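Local coordinates for 4-hydroxybutyrate CoA-transferase (Porphyromonas gingivalis, PDB 3D3U), which probably transfers coenzyme A from an acyl-CoA to a carboxylate such as acetate or 4-hydroxybutyrate, at residues V122-P127 against V152-N157; V156-P161 against I177-E182. All blocks are in the same frame, centred on the assembly; numbering follows the deposited sequence.

Contact 1 of 2, residues V122-P127 against V152-N157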
loop_
_atom_site.group_PDB
_atom_site.type_symbol
_atom_site.label_atom_id
_atom_site.label_comp_id
_atom_site.label_asym_id
_atom_site.label_seq_id
_atom_site.Cartn_x
_atom_site.Cartn_y
_atom_site.Cartn_z
ATOM N N VAL A 122 -10.564 -3.440 14.016
ATOM C CA VAL A 122 -9.972 -4.149 12.917
ATOM C C VAL A 122 -10.840 -5.272 12.422
ATOM O O VAL A 122 -11.749 -5.776 13.105
ATOM C CB VAL A 122 -8.625 -4.816 13.303
ATOM C CG1 VAL A 122 -7.638 -3.818 13.869
ATOM C CG2 VAL A 122 -8.827 -5.944 14.276
ATOM N N GLN A 123 -10.514 -5.749 11.228
ATOM C CA GLN A 123 -11.292 -6.865 10.710
ATOM C C GLN A 123 -10.424 -8.110 10.591
ATOM O O GLN A 123 -9.814 -8.215 9.624
ATOM C CB GLN A 123 -11.878 -6.469 9.337
ATOM C CG GLN A 123 -12.586 -7.573 8.652
ATOM C CD GLN A 123 -13.356 -7.100 7.435
ATOM O OE1 GLN A 123 -12.966 -6.161 6.753
ATOM N NE2 GLN A 123 -14.432 -7.782 7.135
ATOM N N VAL A 124 -10.351 -9.057 11.497
ATOM C CA VAL A 124 -9.520 -10.250 11.189
ATOM C C VAL A 124 -10.271 -11.418 10.662
ATOM O O VAL A 124 -11.498 -11.338 10.452
ATOM C CB VAL A 124 -8.887 -10.753 12.425
ATOM C CG1 VAL A 124 -7.927 -9.676 12.909
ATOM C CG2 VAL A 124 -10.007 -10.988 13.519
ATOM N N SER A 125 -9.544 -12.533 10.560
ATOM C CA SER A 125 -10.056 -13.808 10.042
ATOM C C SER A 125 -10.398 -14.815 11.162
ATOM O O SER A 125 -10.084 -14.604 12.361
ATOM C CB SER A 125 -8.954 -14.476 9.301
ATOM O OG SER A 125 -8.313 -15.388 10.208
ATOM N N THR A 126 -10.989 -15.963 10.782
ATOM C CA THR A 126 -11.263 -16.969 11.809
ATOM C C THR A 126 -9.953 -17.533 12.384
ATOM O O THR A 126 -9.042 -17.876 11.619
ATOM C CB THR A 126 -12.135 -18.078 11.290
ATOM O OG1 THR A 126 -11.805 -18.393 9.932
ATOM C CG2 THR A 126 -13.565 -17.593 11.197
ATOM N N PRO A 127 -9.879 -17.642 13.720
ATOM C CA PRO A 127 -8.695 -18.157 14.430
ATOM C C PRO A 127 -8.528 -19.597 14.169
ATOM O O PRO A 127 -9.428 -20.260 13.680
ATOM C CB PRO A 127 -9.049 -18.046 15.907
ATOM C CG PRO A 127 -10.551 -18.051 15.967
ATOM C CD PRO A 127 -11.005 -17.377 14.637
ATOM N N VAL A 152 -9.644 -3.474 21.878
ATOM C CA VAL A 152 -9.556 -3.846 20.468
ATOM C C VAL A 152 -10.857 -4.516 19.977
ATOM O O VAL A 152 -11.273 -5.598 20.455
ATOM C CB VAL A 152 -8.394 -4.853 20.306
ATOM C CG1 VAL A 152 -8.212 -5.261 18.860
ATOM C CG2 VAL A 152 -7.218 -4.260 20.826
ATOM N N VAL A 153 -11.506 -3.915 19.000
ATOM C CA VAL A 153 -12.751 -4.503 18.541
ATOM C C VAL A 153 -12.518 -5.252 17.213
ATOM O O VAL A 153 -12.248 -4.625 16.217
ATOM C CB VAL A 153 -13.743 -3.411 18.350
ATOM C CG1 VAL A 153 -15.070 -3.991 17.929
ATOM C CG2 VAL A 153 -13.893 -2.591 19.644
ATOM N N ALA A 154 -12.614 -6.569 17.163
ATOM C CA ALA A 154 -12.256 -7.220 15.931
ATOM C C ALA A 154 -13.503 -7.828 15.287
ATOM O O ALA A 154 -14.213 -8.561 15.982
ATOM C CB ALA A 154 -11.328 -8.282 16.207
ATOM N N GLU A 155 -13.767 -7.581 13.999
ATOM C CA GLU A 155 -14.866 -8.224 13.386
ATOM C C GLU A 155 -14.264 -9.479 12.929
ATOM O O GLU A 155 -13.336 -9.498 12.171
ATOM C CB GLU A 155 -15.331 -7.464 12.150
ATOM C CG GLU A 155 -16.005 -6.111 12.360
ATOM C CD GLU A 155 -16.354 -5.335 11.021
ATOM O OE1 GLU A 155 -16.718 -4.093 11.130
ATOM O OE2 GLU A 155 -16.330 -5.898 9.851
ATOM N N VAL A 156 -14.786 -10.583 13.385
ATOM C CA VAL A 156 -14.261 -11.895 12.942
ATOM C C VAL A 156 -14.889 -12.418 11.618
ATOM O O VAL A 156 -16.057 -12.796 11.550
ATOM C CB VAL A 156 -14.300 -12.910 14.077
ATOM C CG1 VAL A 156 -13.906 -14.315 13.543
ATOM C CG2 VAL A 156 -13.380 -12.408 15.189
ATOM N N ASN A 157 -14.108 -12.394 10.556
ATOM C CA ASN A 157 -14.730 -12.623 9.329
ATOM C C ASN A 157 -14.392 -14.000 8.765
ATOM O O ASN A 157 -13.193 -14.385 8.543
ATOM C CB ASN A 157 -14.452 -11.498 8.391
ATOM C CG ASN A 157 -15.399 -11.488 7.228
ATOM O OD1 ASN A 157 -16.086 -12.507 6.952
ATOM N ND2 ASN A 157 -15.419 -10.374 6.487
#
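Val124 and Val156 meet through their CG2 methyls, 4.0 Å apart, the two side chains slanting across each other on one face of the sheet. Val124 holds that methyl between its backbone N and carbonyl carbon, from where CG2 also reaches Ala154 CB at 4.0 Å. Val122 CG2 packs on the same Ala154 CB at 3.9 Å, so the small residue is touched by two valines. The Thr126 side chain crosses that of Val156 at about a right angle, its CG2 methyl against CG1.

Strands 119-125 and 151-157 run parallel as neighbours inside the six-stranded parallel sheet in the N-terminal half of the chain. Glu155 N donates to Val122 O at 2.9 Å, and Val122 N to Val153 O. Asn157 N donates to Val124 O at 2.8 Å.

On the other face the polar side chains of Gln123, Glu155 and Asn157 gather. The extended Gln123 chain, with CG opposite the backbone N (chi1 175°), carries its amide over to Asn157, the two amide planes only 19° apart. Asn157 OD1 itself accepts from Gln159 N. The Glu155 carboxylate, turned 66° from the Gln123 amide, is held by Phe40 N and a salt bridge to Arg39.

Contact 2 of 2, residues V156-P161 against I177-E182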
loop_
_atom_site.group_PDB
_atom_site.type_symbol
_atom_site.label_atom_id
_atom_site.label_comp_id
_atom_site.label_asym_id
_atom_site.label_seq_id
_atom_site.Cartn_x
_atom_site.Cartn_y
_atom_site.Cartn_z
ATOM N N VAL A 156 -14.786 -10.583 13.385
ATOM C CA VAL A 156 -14.261 -11.895 12.942
ATOM C C VAL A 156 -14.889 -12.418 11.618
ATOM O O VAL A 156 -16.057 -12.796 11.550
ATOM C CB VAL A 156 -14.300 -12.910 14.077
ATOM C CG1 VAL A 156 -13.906 -14.315 13.543
ATOM C CG2 VAL A 156 -13.380 -12.408 15.189
ATOM N N ASN A 157 -14.108 -12.394 10.556
ATOM C CA ASN A 157 -14.730 -12.623 9.329
ATOM C C ASN A 157 -14.392 -14.000 8.765
ATOM O O ASN A 157 -13.193 -14.385 8.543
ATOM C CB ASN A 157 -14.452 -11.498 8.391
ATOM C CG ASN A 157 -15.399 -11.488 7.228
ATOM O OD1 ASN A 157 -16.086 -12.507 6.952
ATOM N ND2 ASN A 157 -15.419 -10.374 6.487
ATOM N N LYS A 158 -15.482 -14.772 8.614
ATOM C CA LYS A 158 -15.426 -16.126 8.025
ATOM C C LYS A 158 -14.908 -16.077 6.582
ATOM O O LYS A 158 -14.330 -17.037 6.122
ATOM C CB LYS A 158 -16.741 -16.936 8.205
ATOM C CG LYS A 158 -16.739 -17.584 9.624
ATOM C CD LYS A 158 -17.758 -18.733 9.953
ATOM C CE LYS A 158 -17.783 -19.083 11.507
ATOM N NZ LYS A 158 -17.461 -17.846 12.376
ATOM N N GLN A 159 -15.056 -14.917 5.922
ATOM C CA GLN A 159 -14.526 -14.698 4.590
ATOM C C GLN A 159 -13.071 -14.134 4.563
ATOM O O GLN A 159 -12.396 -14.240 3.511
ATOM C CB GLN A 159 -15.432 -13.725 3.838
ATOM C CG GLN A 159 -15.936 -14.185 2.491
ATOM C CD GLN A 159 -17.352 -14.579 2.646
ATOM O OE1 GLN A 159 -18.240 -14.256 1.816
ATOM N NE2 GLN A 159 -17.620 -15.246 3.787
ATOM N N MET A 160 -12.589 -13.499 5.645
ATOM C CA MET A 160 -11.215 -12.887 5.630
ATOM C C MET A 160 -10.211 -14.010 5.478
ATOM O O MET A 160 -10.245 -14.921 6.286
ATOM C CB MET A 160 -10.886 -12.121 6.942
ATOM C CG MET A 160 -9.472 -11.521 6.940
ATOM S SD MET A 160 -9.203 -10.272 5.579
ATOM C CE MET A 160 -10.214 -8.927 6.052
ATOM N N PRO A 161 -9.349 -13.982 4.468
ATOM C CA PRO A 161 -8.279 -14.970 4.311
ATOM C C PRO A 161 -7.225 -14.983 5.420
ATOM O O PRO A 161 -7.000 -13.990 6.089
ATOM C CB PRO A 161 -7.581 -14.522 3.008
ATOM C CG PRO A 161 -7.999 -13.244 2.781
ATOM C CD PRO A 161 -9.326 -13.022 3.363
ATOM N N ILE A 177 -15.819 -9.256 20.127
ATOM C CA ILE A 177 -15.682 -9.938 18.855
ATOM C C ILE A 177 -17.020 -9.885 18.229
ATOM O O ILE A 177 -18.002 -10.224 18.861
ATOM C CB ILE A 177 -15.302 -11.433 19.080
ATOM C CG1 ILE A 177 -13.883 -11.554 19.544
ATOM C CG2 ILE A 177 -15.504 -12.330 17.795
ATOM C CD1 ILE A 177 -13.755 -12.825 20.132
ATOM N N ILE A 178 -17.051 -9.514 16.975
ATOM C CA ILE A 178 -18.288 -9.377 16.268
ATOM C C ILE A 178 -18.195 -10.402 15.162
ATOM O O ILE A 178 -17.695 -10.097 14.079
ATOM C CB ILE A 178 -18.346 -8.010 15.691
ATOM C CG1 ILE A 178 -18.386 -7.033 16.833
ATOM C CG2 ILE A 178 -19.577 -7.804 14.953
ATOM C CD1 ILE A 178 -17.812 -5.654 16.529
ATOM N N GLU A 179 -18.634 -11.641 15.422
ATOM C CA GLU A 179 -18.516 -12.656 14.354
ATOM C C GLU A 179 -19.318 -12.273 13.158
ATOM O O GLU A 179 -20.491 -12.071 13.276
ATOM C CB GLU A 179 -18.859 -14.107 14.713
ATOM C CG GLU A 179 -19.565 -14.408 15.964
ATOM C CD GLU A 179 -19.058 -15.752 16.431
ATOM O OE1 GLU A 179 -19.521 -16.286 17.463
ATOM O OE2 GLU A 179 -18.181 -16.291 15.722
ATOM N N VAL A 180 -18.679 -12.160 12.003
ATOM C CA VAL A 180 -19.445 -12.067 10.825
ATOM C C VAL A 180 -18.974 -12.848 9.675
ATOM O O VAL A 180 -17.987 -13.575 9.716
ATOM C CB VAL A 180 -19.719 -10.616 10.426
ATOM C CG1 VAL A 180 -20.947 -10.095 11.304
ATOM C CG2 VAL A 180 -18.473 -9.706 10.475
ATOM N N ASP A 181 -19.802 -12.723 8.671
ATOM C CA ASP A 181 -19.639 -13.337 7.410
ATOM C C ASP A 181 -20.150 -12.466 6.204
ATOM O O ASP A 181 -21.343 -12.023 6.146
ATOM C CB ASP A 181 -20.276 -14.692 7.429
ATOM C CG ASP A 181 -19.911 -15.439 6.221
ATOM O OD1 ASP A 181 -19.355 -14.770 5.318
ATOM O OD2 ASP A 181 -20.107 -16.649 6.054
ATOM N N GLU A 182 -19.209 -12.153 5.312
ATOM C CA GLU A 182 -19.370 -11.066 4.349
ATOM C C GLU A 182 -18.081 -10.943 3.503
ATOM O O GLU A 182 -16.980 -10.896 4.048
ATOM C CB GLU A 182 -19.828 -9.731 5.005
ATOM C CG GLU A 182 -21.349 -9.463 4.962
ATOM C CD GLU A 182 -21.802 -8.051 4.333
ATOM O OE1 GLU A 182 -21.134 -6.926 4.517
ATOM O OE2 GLU A 182 -22.914 -8.040 3.650
#
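The C-terminal ends of two neighbouring parallel strands, 151-157 and the edge strand 176-180, meet here and pass into loops. Val156 sits opposite Glu179 and is bonded through both its own N and its own O: the N donates to Ile178 O at 3.0 Å, and the O accepts from Val180 N at 2.7 Å. One residue beyond the strand, Lys158 N continues the pattern to Val180 O at 3.0 Å, in a nearly straight bond (172° at the hydrogen).

On the Val156 face, its CG2 methyl rests obliquely on Ile177 CG2. Lys158 and Glu179 lie alongside and point the same way, but NZ and OE2 form only a long salt bridge of 3.8 Å; the carboxylate of Glu179 is also held by Tyr7 and Arg8.

Asn157 has CG anti to the backbone N (chi1 -163°), which swings its amide across to the 177-182 segment. There ND2 donates to Glu182 O at 2.9 Å, with the acceptor lying in the amide plane and the donor in the carbonyl plane. OD1 holds its own loop, accepting from Gln159 N at 2.8 Å, that donor standing above the side-chain carbonyl plane. Together the two bonds restrict the amide's rotation. The second closes an Asx turn, here placed where a parallel strand leaves the sheet of an alpha/beta domain.

Contacts 1 and 2 are the two flanks of strand 151-157: residues 122-125 pair with one edge of it and 177-180 with the other, making three successive parallel strands of one sheet. Their centres lie 6 Å apart, and Val156 and Asn157 belong to both. Between the shared residues and the start of the strand, Ala154 O comes within 3.2 Å of Ile178 N, a probable hydrogen bond that extends the second pairing alongside the first. Packing joins them too: Val153 CG1 lies 3.5 Å from Ile178 CD1, and Thr126 CG2 lies 3.5 Å from Lys158 CG. Arg39 reaches both, forming salt bridges with Glu155 in contact 1 and Glu182 in contact 2.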